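Local coordinates for protein heat shock protease HtrA (Thermotoga maritima, PDB 1L1J) that probably acts as a serine endopeptidase of the heat-shock response, cleaving proteins without ATP through its trypsin-like protease domain, at residues Ser59-Asp64 against Tyr68-Tyr73. Residues are numbered along the deposited sequence; the frame is centred on the assembly and turned at random.
Sequences SGFIFD and YILTNY
The F63 ring carries Y68 CB over one face, offset toward the rim, with F63 CZ 3.6 Å from Y68 CB. I69 O and L70 N lie at its edge, in the ring plane. L70 meets the same ring obliquely, its CG 3.4 Å from F63 CE2. F63 CG sits between its own backbone N and carbonyl carbon (chi1 61°), which swings the ring across to strand 68-72. The F61 ring takes L70 CB over one face in a CH-pi contact, 4.2 Å from its centroid. The side chain of L70 therefore touches both phenylalanines. An alanine in place of F63 would probably open a gap beside L70 and leave Y68 CB without its aromatic partner. I62 and I69 meet on the other face of the sheet, CG1 to CG1 at 3.5 Å.

The backbones are antiparallel. F61 and L70 form a hydrogen-bonded pair. F61 N donates to L70 O over 2.9 Å. The bond from L70 N to F61 O is the straighter of the two, with an N-H...O angle of 164°. F63 N also donates to Y68 O, over 2.9 Å. V194 and I197 cover F61, while V219 and L223 of helix 216-223 pack on L70.

N72, just past the pairing, hydrogen-bonds to D104 O through ND2 and to S183 OG through OD1. D104 and S183 belong to the predicted charge-relay system with H74. The arrangement is a beta hairpin in the first beta-barrel domain of the chymotrypsin-like fold, and its second strand leads into the short helix bearing H74.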
ATOM      1  N   SER A  59      -2.746   0.723  -4.019  1.00 47.94           N
ATOM      2  CA  SER A  59      -2.292   1.984  -3.469  1.00 47.78           C
ATOM      3  C   SER A  59      -0.782   1.949  -3.371  1.00 47.81           C
ATOM      4  O   SER A  59      -0.151   0.929  -3.641  1.00 49.21           O
ATOM      5  CB  SER A  59      -2.890   2.207  -2.078  1.00 48.82           C
ATOM      6  OG  SER A  59      -4.304   2.093  -2.090  1.00 50.33           O
ATOM      7  N   GLY A  60      -0.202   3.069  -2.978  1.00 46.91           N
ATOM      8  CA  GLY A  60       1.232   3.126  -2.831  1.00 46.83           C
ATOM      9  C   GLY A  60       1.535   4.476  -2.247  1.00 47.65           C
ATOM     10  O   GLY A  60       0.615   5.246  -1.980  1.00 47.54           O
ATOM     11  N   PHE A  61       2.808   4.784  -2.053  1.00 47.86           N
ATOM     12  CA  PHE A  61       3.138   6.071  -1.496  1.00 49.51           C
ATOM     13  C   PHE A  61       4.540   6.542  -1.844  1.00 52.64           C
ATOM     14  O   PHE A  61       5.497   5.754  -1.905  1.00 53.55           O
ATOM     15  CB  PHE A  61       2.918   6.051   0.024  1.00 46.40           C
ATOM     16  CG  PHE A  61       3.683   4.979   0.742  1.00 42.62           C
ATOM     17  CD1 PHE A  61       4.878   5.269   1.375  1.00 41.90           C
ATOM     18  CD2 PHE A  61       3.198   3.679   0.796  1.00 43.09           C
ATOM     19  CE1 PHE A  61       5.581   4.278   2.050  1.00 42.59           C
ATOM     20  CE2 PHE A  61       3.892   2.682   1.468  1.00 41.90           C
ATOM     21  CZ  PHE A  61       5.085   2.981   2.099  1.00 42.81           C
ATOM     22  N   ILE A  62       4.633   7.846  -2.085  1.00 53.92           N
ATOM     23  CA  ILE A  62       5.878   8.499  -2.445  1.00 55.29           C
ATOM     24  C   ILE A  62       6.719   8.634  -1.190  1.00 56.83           C
ATOM     25  O   ILE A  62       6.279   9.231  -0.200  1.00 57.47           O
ATOM     26  CB  ILE A  62       5.594   9.899  -3.046  1.00 54.92           C
ATOM     27  CG1 ILE A  62       4.625   9.760  -4.232  1.00 53.45           C
ATOM     28  CG2 ILE A  62       6.894  10.552  -3.480  1.00 53.06           C
ATOM     29  CD1 ILE A  62       3.889  11.023  -4.598  1.00 49.20           C
ATOM     30  N   PHE A  63       7.928   8.075  -1.234  1.00 58.57           N
ATOM     31  CA  PHE A  63       8.824   8.129  -0.089  1.00 60.31           C
ATOM     32  C   PHE A  63      10.007   9.066  -0.268  1.00 62.09           C
ATOM     33  O   PHE A  63      10.840   9.198   0.626  1.00 61.98           O
ATOM     34  CB  PHE A  63       9.306   6.718   0.285  1.00 59.64           C
ATOM     35  CG  PHE A  63      10.074   6.001  -0.801  1.00 59.13           C
ATOM     36  CD1 PHE A  63      11.455   6.109  -0.884  1.00 59.25           C
ATOM     37  CD2 PHE A  63       9.423   5.149  -1.690  1.00 59.77           C
ATOM     38  CE1 PHE A  63      12.179   5.367  -1.828  1.00 59.29           C
ATOM     39  CE2 PHE A  63      10.136   4.407  -2.635  1.00 58.78           C
ATOM     40  CZ  PHE A  63      11.517   4.518  -2.701  1.00 58.48           C
ATOM     41  N   ASP A  64      10.068   9.728  -1.415  1.00 64.76           N
ATOM     42  CA  ASP A  64      11.146  10.668  -1.694  1.00 68.23           C
ATOM     43  C   ASP A  64      10.770  11.513  -2.908  1.00 67.95           C
ATOM     44  O   ASP A  64      10.485  10.989  -3.981  1.00 68.36           O
ATOM     45  CB  ASP A  64      12.471   9.913  -1.897  1.00 71.75           C
ATOM     46  CG  ASP A  64      13.281   9.767  -0.583  1.00 75.03           C
ATOM     47  OD1 ASP A  64      14.148   8.863  -0.498  1.00 77.03           O
ATOM     48  OD2 ASP A  64      13.063  10.565   0.361  1.00 74.30           O
ATOM     49  N   TYR A  68       9.734   8.708  -6.202  1.00 64.74           N
ATOM     50  CA  TYR A  68       9.859   7.299  -5.886  1.00 65.82           C
ATOM     51  C   TYR A  68       8.686   6.826  -5.027  1.00 65.52           C
ATOM     52  O   TYR A  68       8.317   7.464  -4.037  1.00 66.26           O
ATOM     53  CB  TYR A  68      11.199   7.043  -5.210  1.00 68.15           C
ATOM     54  CG  TYR A  68      12.294   6.901  -6.228  1.00 71.07           C
ATOM     55  CD1 TYR A  68      13.420   7.724  -6.198  1.00 72.56           C
ATOM     56  CD2 TYR A  68      12.194   5.949  -7.248  1.00 71.73           C
ATOM     57  CE1 TYR A  68      14.425   7.605  -7.163  1.00 72.93           C
ATOM     58  CE2 TYR A  68      13.190   5.820  -8.215  1.00 72.78           C
ATOM     59  CZ  TYR A  68      14.302   6.652  -8.167  1.00 73.18           C
ATOM     60  OH  TYR A  68      15.286   6.534  -9.124  1.00 73.07           O
ATOM     61  N   ILE A  69       8.109   5.697  -5.420  1.00 63.24           N
ATOM     62  CA  ILE A  69       6.940   5.154  -4.758  1.00 60.72           C
ATOM     63  C   ILE A  69       7.057   3.694  -4.329  1.00 59.47           C
ATOM     64  O   ILE A  69       7.662   2.873  -5.012  1.00 59.46           O
ATOM     65  CB  ILE A  69       5.724   5.301  -5.699  1.00 61.39           C
ATOM     66  CG1 ILE A  69       5.384   6.782  -5.867  1.00 61.81           C
ATOM     67  CG2 ILE A  69       4.538   4.504  -5.176  1.00 62.17           C
ATOM     68  CD1 ILE A  69       4.339   7.054  -6.941  1.00 62.25           C
ATOM     69  N   LEU A  70       6.458   3.377  -3.189  1.00 57.52           N
ATOM     70  CA  LEU A  70       6.457   2.016  -2.676  1.00 54.53           C
ATOM     71  C   LEU A  70       5.033   1.503  -2.741  1.00 53.27           C
ATOM     72  O   LEU A  70       4.080   2.288  -2.765  1.00 52.50           O
ATOM     73  CB  LEU A  70       6.944   1.987  -1.226  1.00 55.13           C
ATOM     74  CG  LEU A  70       8.458   1.980  -1.039  1.00 55.29           C
ATOM     75  CD1 LEU A  70       8.847   2.448   0.365  1.00 53.98           C
ATOM     76  CD2 LEU A  70       8.949   0.574  -1.324  1.00 54.40           C
ATOM     77  N   THR A  71       4.893   0.186  -2.779  1.00 51.59           N
ATOM     78  CA  THR A  71       3.587  -0.446  -2.822  1.00 51.51           C
ATOM     79  C   THR A  71       3.767  -1.943  -2.695  1.00 53.29           C
ATOM     80  O   THR A  71       4.858  -2.423  -2.381  1.00 53.78           O
ATOM     81  CB  THR A  71       2.843  -0.160  -4.137  1.00 49.55           C
ATOM     82  OG1 THR A  71       1.525  -0.721  -4.068  1.00 46.74           O
ATOM     83  CG2 THR A  71       3.587  -0.774  -5.312  1.00 46.79           C
ATOM     84  N   ASN A  72       2.693  -2.684  -2.930  1.00 54.29           N
ATOM     85  CA  ASN A  72       2.765  -4.127  -2.849  1.00 57.24           C
ATOM     86  C   ASN A  72       3.116  -4.707  -4.215  1.00 58.80           C
ATOM     87  O   ASN A  72       2.585  -4.265  -5.240  1.00 58.95           O
ATOM     88  CB  ASN A  72       1.437  -4.683  -2.340  1.00 57.88           C
ATOM     89  CG  ASN A  72       1.464  -4.965  -0.856  1.00 58.62           C
ATOM     90  OD1 ASN A  72       0.424  -5.074  -0.211  1.00 60.32           O
ATOM     91  ND2 ASN A  72       2.668  -5.104  -0.306  1.00 58.15           N
ATOM     92  N   TYR A  73       4.028  -5.679  -4.232  1.00 59.23           N
ATOM     93  CA  TYR A  73       4.435  -6.286  -5.484  1.00 59.52           C
ATOM     94  C   TYR A  73       3.255  -6.914  -6.194  1.00 59.35           C
ATOM     95  O   TYR A  73       3.141  -6.807  -7.406  1.00 59.69           O
ATOM     96  CB  TYR A  73       5.496  -7.359  -5.268  1.00 62.04           C
ATOM     97  CG  TYR A  73       5.982  -7.953  -6.575  1.00 64.86           C
ATOM     98  CD1 TYR A  73       6.755  -7.193  -7.458  1.00 65.29           C
ATOM     99  CD2 TYR A  73       5.647  -9.261  -6.949  1.00 64.92           C
ATOM    100  CE1 TYR A  73       7.178  -7.711  -8.674  1.00 65.20           C
ATOM    101  CE2 TYR A  73       6.066  -9.792  -8.167  1.00 64.38           C
ATOM    102  CZ  TYR A  73       6.833  -9.007  -9.023  1.00 65.34           C
ATOM    103  OH  TYR A  73       7.264  -9.503 -10.232  1.00 65.57           O
TER